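Local coordinates for putative 3-hydroxybutyryl-CoA dehydratase (Rhodopseudomonas palustris, PDB 3HIN), which probably acts as a lyase of the enoyl-CoA hydratase/isomerase (crotonase) family, perhaps dehydrating 3-hydroxybutyryl-CoA or hydrating the corresponding enoyl-CoA, at residues Ser16-Asp21 with Ile29-Pro34; Ser136-Leu141 with Gly174-Ala179; Ile102-Val107 with Val219-Pro224. One frame throughout, in Å; residues are numbered along the deposited sequence.

Contact 1: residues Ser16-Asp21 with Ile29-Pro34; sequences STLVVD and IGLNRP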
loop_
_atom_site.group_PDB
_atom_site.type_symbol
_atom_site.label_atom_id
_atom_site.label_comp_id
_atom_site.label_asym_id
_atom_site.label_seq_id
_atom_site.Cartn_x
_atom_site.Cartn_y
_atom_site.Cartn_z
ATOM N N SER A 16 2.317 30.830 -19.319
ATOM C CA SER A 16 2.282 30.985 -20.758
ATOM C C SER A 16 2.111 29.621 -21.379
ATOM O O SER A 16 1.859 29.534 -22.571
ATOM C CB SER A 16 3.563 31.600 -21.301
ATOM O OG SER A 16 4.615 30.605 -21.319
ATOM N N THR A 17 2.274 28.547 -20.590
ATOM C CA THR A 17 2.114 27.175 -21.121
ATOM C C THR A 17 0.645 26.748 -21.094
ATOM O O THR A 17 0.362 25.614 -21.336
ATOM C CB THR A 17 2.897 26.104 -20.286
ATOM O OG1 THR A 17 2.423 26.132 -18.935
ATOM C CG2 THR A 17 4.376 26.377 -20.304
ATOM N N LEU A 18 -0.289 27.642 -20.786
ATOM C CA LEU A 18 -1.710 27.230 -20.589
ATOM C C LEU A 18 -2.510 28.321 -21.250
ATOM O O LEU A 18 -2.041 29.429 -21.280
ATOM C CB LEU A 18 -2.108 27.179 -19.092
ATOM C CG LEU A 18 -1.513 26.033 -18.261
ATOM C CD1 LEU A 18 -2.062 26.105 -16.847
ATOM C CD2 LEU A 18 -1.732 24.625 -18.878
ATOM N N VAL A 19 -3.674 28.000 -21.814
ATOM C CA VAL A 19 -4.588 29.006 -22.248
ATOM C C VAL A 19 -5.907 28.797 -21.546
ATOM O O VAL A 19 -6.621 27.819 -21.828
ATOM C CB VAL A 19 -4.821 28.932 -23.763
ATOM C CG1 VAL A 19 -6.133 29.751 -24.130
ATOM C CG2 VAL A 19 -3.535 29.377 -24.546
ATOM N N VAL A 20 -6.231 29.732 -20.674
ATOM C CA VAL A 20 -7.326 29.623 -19.722
ATOM C C VAL A 20 -8.459 30.594 -20.068
ATOM O O VAL A 20 -8.257 31.825 -20.132
ATOM C CB VAL A 20 -6.824 30.009 -18.312
ATOM C CG1 VAL A 20 -7.934 29.876 -17.300
ATOM C CG2 VAL A 20 -5.589 29.197 -17.907
ATOM N N ASP A 21 -9.657 30.076 -20.274
ATOM C CA ASP A 21 -10.801 30.979 -20.500
ATOM C C ASP A 21 -11.930 30.520 -19.608
ATOM O O ASP A 21 -11.849 29.482 -18.982
ATOM C CB ASP A 21 -11.246 30.958 -21.968
ATOM C CG ASP A 21 -11.920 32.254 -22.400
ATOM O OD1 ASP A 21 -12.023 33.241 -21.611
ATOM O OD2 ASP A 21 -12.366 32.274 -23.558
ATOM N N ILE A 29 -9.276 25.018 -19.804
ATOM C CA ILE A 29 -7.847 25.013 -19.567
ATOM C C ILE A 29 -7.095 24.314 -20.695
ATOM O O ILE A 29 -7.036 23.081 -20.753
ATOM C CB ILE A 29 -7.509 24.275 -18.271
ATOM C CG1 ILE A 29 -8.094 24.985 -17.056
ATOM C CG2 ILE A 29 -5.983 24.229 -18.117
ATOM C CD1 ILE A 29 -7.856 24.202 -15.688
ATOM N N GLY A 30 -6.471 25.081 -21.573
ATOM C CA GLY A 30 -5.868 24.452 -22.737
ATOM C C GLY A 30 -4.393 24.282 -22.597
ATOM O O GLY A 30 -3.710 25.237 -22.335
ATOM N N LEU A 31 -3.909 23.052 -22.721
ATOM C CA LEU A 31 -2.481 22.777 -22.637
ATOM C C LEU A 31 -1.866 23.356 -23.917
ATOM O O LEU A 31 -2.296 23.033 -25.041
ATOM C CB LEU A 31 -2.227 21.269 -22.604
ATOM C CG LEU A 31 -2.316 20.518 -21.255
ATOM C CD1 LEU A 31 -3.227 21.114 -20.197
ATOM C CD2 LEU A 31 -2.585 19.056 -21.487
ATOM N N ASN A 32 -0.849 24.189 -23.718
ATOM C CA ASN A 32 -0.397 25.065 -24.745
ATOM C C ASN A 32 1.130 25.005 -24.913
ATOM O O ASN A 32 1.790 26.009 -24.763
ATOM C CB ASN A 32 -0.859 26.488 -24.429
ATOM C CG ASN A 32 -0.583 27.461 -25.578
ATOM O OD1 ASN A 32 -0.635 27.086 -26.752
ATOM N ND2 ASN A 32 -0.264 28.716 -25.235
ATOM N N ARG A 33 1.674 23.831 -25.200
ATOM C CA ARG A 33 3.083 23.719 -25.608
ATOM C C ARG A 33 3.069 22.933 -26.890
ATOM O O ARG A 33 3.585 21.842 -26.964
ATOM C CB ARG A 33 3.926 23.051 -24.549
ATOM C CG ARG A 33 3.887 23.712 -23.248
ATOM C CD ARG A 33 4.797 22.986 -22.314
ATOM N NE ARG A 33 6.153 23.473 -22.566
ATOM C CZ ARG A 33 7.235 22.725 -22.388
ATOM N NH1 ARG A 33 8.427 23.229 -22.652
ATOM N NH2 ARG A 33 7.104 21.461 -21.975
ATOM N N PRO A 34 2.384 23.469 -27.903
ATOM C CA PRO A 34 2.126 22.665 -29.106
ATOM C C PRO A 34 3.386 22.188 -29.896
ATOM O O PRO A 34 3.345 21.124 -30.531
ATOM C CB PRO A 34 1.188 23.568 -29.944
ATOM C CG PRO A 34 1.419 24.995 -29.388
ATOM C CD PRO A 34 1.676 24.776 -27.925
#
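Val19 and Gly30 form the antiparallel hydrogen-bonded pair on which this contact is built. Val19 N gives its hydrogen to Gly30 O at 2.8 Å, while Gly30 N returns a bond of equal length to Val19 O. A third backbone bond, Asn32 N to Thr17 O at 3.0 Å, is more bent, 140° at the hydrogen, and joins the residues just beyond the paired strands. Between these bonds Leu18 CA approaches Gly30 O at 3.3 Å in a CA-H...O contact.

The apolar contacts gather on the face shared by Leu18, Val20, Ile29 and Leu31. There Leu18 and Leu31 run side by side, with Leu18 CD2 4.0 Å from Leu31 CD1, and helix 42-51 packs against Leu18 through Leu44 and Ala47. On the face of Val19 the contact is a van der Waals one between methyl and amide, Val19 CG2 meeting Asn32 ND2 at 3.4 Å; CG of Asn32 stands anti to its own N (chi1 -172°), which brings the amide nitrogen against the valine methyl.

Thr17 and Arg33 lie alongside each other, Thr17 CB 3.9 Å from Arg33 CG. Beyond this aliphatic contact the guanidinium forms salt bridges, NH1 with Glu79 and NH2 with Asp76, and NH2 also bonds to Ala39 O.

With strand axes 164° apart, the pairing is that of a beta hairpin, here made by strands 18-23 and 26-31 at the edge of the six-stranded sheet of the crotonase-like fold.

Contact 2: residues Ser136-Leu141 with Gly174-Ala179; sequences SAYYAL and GRVYSA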
loop_
_atom_site.group_PDB
_atom_site.type_symbol
_atom_site.label_atom_id
_atom_site.label_comp_id
_atom_site.label_asym_id
_atom_site.label_seq_id
_atom_site.Cartn_x
_atom_site.Cartn_y
_atom_site.Cartn_z
ATOM N N SER A 136 -8.806 10.603 -33.199
ATOM C CA SER A 136 -7.335 10.625 -33.346
ATOM C C SER A 136 -6.610 10.289 -32.019
ATOM O O SER A 136 -5.388 10.066 -32.004
ATOM C CB SER A 136 -6.882 12.012 -33.815
ATOM O OG SER A 136 -7.215 12.945 -32.764
ATOM N N ALA A 137 -7.347 10.224 -30.912
ATOM C CA ALA A 137 -6.695 10.085 -29.586
ATOM C C ALA A 137 -6.088 8.703 -29.572
ATOM O O ALA A 137 -6.687 7.738 -30.114
ATOM C CB ALA A 137 -7.723 10.273 -28.458
ATOM N N TYR A 138 -4.892 8.583 -29.012
ATOM C CA TYR A 138 -4.285 7.258 -28.858
ATOM C C TYR A 138 -3.508 7.215 -27.558
ATOM O O TYR A 138 -2.997 8.245 -27.113
ATOM C CB TYR A 138 -3.402 6.877 -30.060
ATOM C CG TYR A 138 -2.250 7.823 -30.326
ATOM C CD1 TYR A 138 -1.009 7.578 -29.793
ATOM C CD2 TYR A 138 -2.405 8.968 -31.123
ATOM C CE1 TYR A 138 0.061 8.424 -30.024
ATOM C CE2 TYR A 138 -1.315 9.836 -31.404
ATOM C CZ TYR A 138 -0.093 9.540 -30.830
ATOM O OH TYR A 138 1.001 10.335 -31.027
ATOM N N TYR A 139 -3.440 6.028 -26.963
ATOM C CA TYR A 139 -3.033 5.841 -25.567
ATOM C C TYR A 139 -1.838 4.912 -25.490
ATOM O O TYR A 139 -1.758 3.892 -26.252
ATOM C CB TYR A 139 -4.128 5.166 -24.781
ATOM C CG TYR A 139 -5.457 5.867 -24.856
ATOM C CD1 TYR A 139 -5.678 7.050 -24.121
ATOM C CD2 TYR A 139 -6.473 5.390 -25.686
ATOM C CE1 TYR A 139 -6.862 7.721 -24.195
ATOM C CE2 TYR A 139 -7.721 6.068 -25.781
ATOM C CZ TYR A 139 -7.897 7.216 -25.005
ATOM O OH TYR A 139 -9.069 7.910 -25.046
ATOM N N ALA A 140 -0.892 5.274 -24.626
ATOM C CA ALA A 140 0.280 4.464 -24.439
ATOM C C ALA A 140 1.014 4.855 -23.184
ATOM O O ALA A 140 0.918 6.021 -22.712
ATOM C CB ALA A 140 1.238 4.584 -25.630
ATOM N N LEU A 141 1.768 3.883 -22.670
ATOM C CA LEU A 141 2.719 4.119 -21.609
ATOM C C LEU A 141 4.103 3.680 -22.064
ATOM O O LEU A 141 4.542 2.578 -21.746
ATOM C CB LEU A 141 2.316 3.341 -20.375
ATOM C CG LEU A 141 0.998 3.822 -19.815
ATOM C CD1 LEU A 141 0.516 2.678 -18.908
ATOM C CD2 LEU A 141 1.093 5.132 -19.070
ATOM N N GLY A 174 4.658 -1.905 -24.711
ATOM C CA GLY A 174 4.460 -0.618 -25.408
ATOM C C GLY A 174 3.185 -0.608 -26.237
ATOM O O GLY A 174 3.104 0.128 -27.237
ATOM N N ARG A 175 2.202 -1.448 -25.873
ATOM C CA ARG A 175 1.013 -1.534 -26.694
ATOM C C ARG A 175 0.306 -0.183 -26.761
ATOM O O ARG A 175 0.209 0.504 -25.735
ATOM C CB ARG A 175 0.034 -2.511 -26.133
ATOM C CG ARG A 175 -1.187 -2.653 -26.999
ATOM C CD ARG A 175 -1.814 -3.932 -26.653
ATOM N NE ARG A 175 -2.919 -4.345 -27.501
ATOM C CZ ARG A 175 -3.635 -5.408 -27.161
ATOM N NH1 ARG A 175 -3.258 -6.073 -26.069
ATOM N NH2 ARG A 175 -4.664 -5.828 -27.889
ATOM N N VAL A 176 -0.176 0.179 -27.960
ATOM C CA VAL A 176 -0.969 1.389 -28.150
ATOM C C VAL A 176 -2.446 1.025 -28.436
ATOM O O VAL A 176 -2.754 0.011 -29.057
ATOM C CB VAL A 176 -0.366 2.211 -29.308
ATOM C CG1 VAL A 176 -1.092 3.560 -29.492
ATOM C CG2 VAL A 176 1.206 2.392 -29.135
ATOM N N TYR A 177 -3.351 1.871 -27.950
ATOM C CA TYR A 177 -4.770 1.750 -28.167
ATOM C C TYR A 177 -5.287 3.011 -28.906
ATOM O O TYR A 177 -4.925 4.154 -28.557
ATOM C CB TYR A 177 -5.434 1.615 -26.807
ATOM C CG TYR A 177 -5.293 0.207 -26.132
ATOM C CD1 TYR A 177 -5.915 -0.914 -26.683
ATOM C CD2 TYR A 177 -4.565 0.012 -24.986
ATOM C CE1 TYR A 177 -5.844 -2.194 -26.079
ATOM C CE2 TYR A 177 -4.454 -1.259 -24.383
ATOM C CZ TYR A 177 -5.112 -2.355 -24.938
ATOM O OH TYR A 177 -5.036 -3.608 -24.422
ATOM N N SER A 178 -6.124 2.828 -29.922
ATOM C CA SER A 178 -6.837 3.948 -30.500
ATOM C C SER A 178 -7.980 4.442 -29.591
ATOM O O SER A 178 -8.363 3.813 -28.594
ATOM C CB SER A 178 -7.451 3.538 -31.891
ATOM O OG SER A 178 -8.303 2.396 -31.721
ATOM N N ALA A 179 -8.560 5.569 -29.999
ATOM C CA ALA A 179 -9.738 6.093 -29.328
ATOM C C ALA A 179 -10.902 5.055 -29.382
ATOM O O ALA A 179 -11.566 4.829 -28.394
ATOM C CB ALA A 179 -10.121 7.356 -30.000
HETATM O O HOH W 1 -11.208 6.239 -25.897
HETATM O O HOH W 2 2.111 1.538 -23.892
#
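Tyr139 and Tyr177 pair antiparallel through two backbone bonds, Tyr139 N to Tyr177 O at 2.9 Å and Tyr177 N to Tyr139 O at 3.1 Å. From this pair the Tyr139 side chain runs along the partner segment. Its CB lies 4.0 Å from Tyr177 O; with CG beside the backbone N (chi1 -55°), the ring extends toward Ala179. CD2 comes within 3.5 Å of Tyr177 O, and CE2 meets Ser178 O at 3.7 Å, this oxygen lying at the ring edge and in its plane. At the tip, OH shares a water with Ala179 O, and Phe187 stacks on the ring. Replacing Tyr139 with alanine takes away the ring and hydroxyl, and is likely to leave Phe187 without its stacking partner and the water on Ala179 O without its phenol contact.

On the other side of the sheet Tyr138 CD1 touches Val176 CG1 at 4.0 Å, the two side chains pointing the same way. Ala140 CB rests on Val176 CG2, and a second water connects Leu141 N with Arg175 O, joining the backbones where the segments diverge.

Strand 138-140 stands between 116-118 and 177-178 in a three-stranded sheet, and Ser178 caps the helix that follows. The backbone bonds set the register, while the ring edge along the carbonyl oxygens of Tyr177 and Ser178, together with the water on the hydroxyl, probably fixes the Tyr139 side chain against the start of helix 179-185.

Contact 3: residues Ile102-Val107 with Val219-Pro224; sequences IQYCRV and VLQALP
The amide oxygen of Gln221 approaches the edge of the Tyr104 ring: Gln221 OE1 sits 3.3 Å from Tyr104 CD2, in the plane of the ring, and the ring and amide planes are only 22° apart. The approach is therefore to a ring C-H and not to the pi face. A bend in the glutamine chain at chi2 (-76°) turns the amide back toward the tyrosine. Over the centre of one ring face lies Gln103 CG, 3.7 Å above the plane. The other end of the amide, Gln221 NE2, is 3.5 Å from Cys105 O.

The van der Waals part of the contact belongs to Leu220, whose methyl lies against backbone carbonyls. Its CD1 is 3.6 Å from each of Cys105 O, Arg106 O and Val107 C, so one methyl spans three successive residues. The same side chain also touches Pro108 and His129.

In the crotonase-like fold of this chain, the contact places helix 213-228 against the turn through which helix 85-103 leads into strand 109-113. Tyr104 is the first residue to leave helical geometry, and Cys105 N still bonds back to Ile102 O at 3.1 Å.

A water also bridges the two elements. It donates to Gln103 O at 2.9 Å and to Leu220 O at 2.6 Å, tying two helix carbonyls together; Gln103 O also accepts from His129 NE2. Within the loop, Val107 N makes a weak bond to Cys105 SG at 3.7 Å, and the Arg106 guanidinium turns to the carbonyls of Ile55 and Ile59.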
loop_
_atom_site.group_PDB
_atom_site.type_symbol
_atom_site.label_atom_id
_atom_site.label_comp_id
_atom_site.label_asym_id
_atom_site.label_seq_id
_atom_site.Cartn_x
_atom_site.Cartn_y
_atom_site.Cartn_z
ATOM N N ILE A 102 -7.138 17.910 -9.482
ATOM C CA ILE A 102 -8.081 17.451 -10.481
ATOM C C ILE A 102 -9.057 16.436 -9.871
ATOM O O ILE A 102 -10.270 16.630 -9.871
ATOM C CB ILE A 102 -7.341 16.744 -11.604
ATOM C CG1 ILE A 102 -6.218 17.668 -12.141
ATOM C CG2 ILE A 102 -8.326 16.362 -12.728
ATOM C CD1 ILE A 102 -5.644 17.206 -13.546
ATOM N N GLN A 103 -8.513 15.334 -9.373
ATOM C CA GLN A 103 -9.329 14.284 -8.765
ATOM C C GLN A 103 -10.319 14.823 -7.735
ATOM O O GLN A 103 -11.501 14.466 -7.758
ATOM C CB GLN A 103 -8.431 13.240 -8.010
ATOM C CG GLN A 103 -9.288 12.002 -7.474
ATOM C CD GLN A 103 -8.396 10.828 -7.006
ATOM O OE1 GLN A 103 -7.182 10.854 -7.184
ATOM N NE2 GLN A 103 -9.007 9.785 -6.423
ATOM N N TYR A 104 -9.822 15.677 -6.826
ATOM C CA TYR A 104 -10.596 16.118 -5.694
ATOM C C TYR A 104 -11.084 17.531 -5.946
ATOM O O TYR A 104 -11.422 18.252 -5.009
ATOM C CB TYR A 104 -9.821 15.981 -4.337
ATOM C CG TYR A 104 -9.465 14.552 -4.066
ATOM C CD1 TYR A 104 -8.125 14.098 -4.174
ATOM C CD2 TYR A 104 -10.481 13.604 -3.819
ATOM C CE1 TYR A 104 -7.812 12.739 -3.979
ATOM C CE2 TYR A 104 -10.186 12.252 -3.618
ATOM C CZ TYR A 104 -8.821 11.839 -3.661
ATOM O OH TYR A 104 -8.510 10.482 -3.460
ATOM N N CYS A 105 -11.153 17.917 -7.217
ATOM C CA CYS A 105 -11.692 19.245 -7.551
ATOM C C CYS A 105 -13.143 19.375 -7.039
ATOM O O CYS A 105 -13.922 18.415 -7.064
ATOM C CB CYS A 105 -11.650 19.429 -9.082
ATOM S SG CYS A 105 -12.126 21.096 -9.734
ATOM N N ARG A 106 -13.547 20.559 -6.643
ATOM C CA ARG A 106 -14.893 20.687 -6.140
ATOM C C ARG A 106 -15.962 20.616 -7.244
ATOM O O ARG A 106 -17.128 20.248 -6.999
ATOM C CB ARG A 106 -15.071 21.903 -5.265
ATOM C CG ARG A 106 -15.068 23.119 -5.988
ATOM C CD ARG A 106 -15.828 24.282 -5.226
ATOM N NE ARG A 106 -15.448 25.499 -5.971
ATOM C CZ ARG A 106 -16.105 25.955 -7.029
ATOM N NH1 ARG A 106 -17.233 25.382 -7.392
ATOM N NH2 ARG A 106 -15.682 27.002 -7.697
ATOM N N VAL A 107 -15.553 20.861 -8.465
ATOM C CA VAL A 107 -16.452 20.629 -9.597
ATOM C C VAL A 107 -15.942 19.553 -10.537
ATOM O O VAL A 107 -14.746 19.195 -10.506
ATOM C CB VAL A 107 -16.656 21.945 -10.357
ATOM C CG1 VAL A 107 -17.319 22.944 -9.406
ATOM C CG2 VAL A 107 -15.322 22.456 -10.961
ATOM N N VAL A 219 -20.953 12.443 -5.731
ATOM C CA VAL A 219 -20.464 11.696 -6.847
ATOM C C VAL A 219 -18.964 11.774 -6.938
ATOM O O VAL A 219 -18.308 10.743 -7.084
ATOM C CB VAL A 219 -21.075 12.194 -8.170
ATOM C CG1 VAL A 219 -20.449 11.470 -9.352
ATOM C CG2 VAL A 219 -22.585 12.010 -8.162
ATOM N N LEU A 220 -18.396 12.962 -6.822
ATOM C CA LEU A 220 -16.942 13.092 -7.058
ATOM C C LEU A 220 -16.135 12.537 -5.918
ATOM O O LEU A 220 -15.083 11.952 -6.114
ATOM C CB LEU A 220 -16.571 14.566 -7.260
ATOM C CG LEU A 220 -17.278 15.366 -8.384
ATOM C CD1 LEU A 220 -16.995 16.902 -8.279
ATOM C CD2 LEU A 220 -16.897 14.872 -9.704
ATOM N N GLN A 221 -16.620 12.736 -4.692
ATOM C CA GLN A 221 -15.796 12.385 -3.539
ATOM C C GLN A 221 -16.283 11.148 -2.845
ATOM O O GLN A 221 -15.468 10.258 -2.539
ATOM C CB GLN A 221 -15.818 13.496 -2.467
ATOM C CG GLN A 221 -15.813 14.933 -2.951
ATOM C CD GLN A 221 -14.472 15.401 -3.431
ATOM O OE1 GLN A 221 -13.454 14.750 -3.175
ATOM N NE2 GLN A 221 -14.463 16.547 -4.160
ATOM N N ALA A 222 -17.594 11.090 -2.562
ATOM C CA ALA A 222 -18.077 10.001 -1.726
ATOM C C ALA A 222 -18.171 8.736 -2.515
ATOM O O ALA A 222 -17.702 7.678 -2.019
ATOM C CB ALA A 222 -19.412 10.309 -1.123
ATOM N N LEU A 223 -18.766 8.815 -3.739
ATOM C CA LEU A 223 -18.928 7.605 -4.487
ATOM C C LEU A 223 -17.631 6.720 -4.601
ATOM O O LEU A 223 -17.727 5.546 -4.301
ATOM C CB LEU A 223 -19.575 7.858 -5.870
ATOM C CG LEU A 223 -19.589 6.685 -6.858
ATOM C CD1 LEU A 223 -20.425 5.445 -6.324
ATOM C CD2 LEU A 223 -20.190 7.151 -8.246
ATOM N N PRO A 224 -16.470 7.253 -5.095
ATOM C CA PRO A 224 -15.244 6.419 -5.197
ATOM C C PRO A 224 -14.951 5.730 -3.857
ATOM O O PRO A 224 -14.656 4.508 -3.853
ATOM C CB PRO A 224 -14.116 7.448 -5.524
ATOM C CG PRO A 224 -14.837 8.477 -6.318
ATOM C CD PRO A 224 -16.204 8.632 -5.575
HETATM O O HOH W 3 -12.920 11.909 -7.528
#

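How the contacts relate
The three contacts lie apart, with centres 23 to 26 Å from one another and no touching atoms; contacts 1 and 3 come nearest, at about 8 Å between closest atoms. Contact 1 closes first along the chain. Contact 3 then opens at 102-107 and closes only at 219-224, and both segments of contact 2 fall within that interval. Contact 1 belongs to the six-stranded sheet and contact 2 to the three-stranded one, whereas contact 3 lies across the chain's centre from both, beside the chain that continues into strand 109-113 of the larger sheet. Each therefore secures a separate region: the N-terminal hairpin, the small sheet, and the junction of helix 213-228 with the end of helix 85-103.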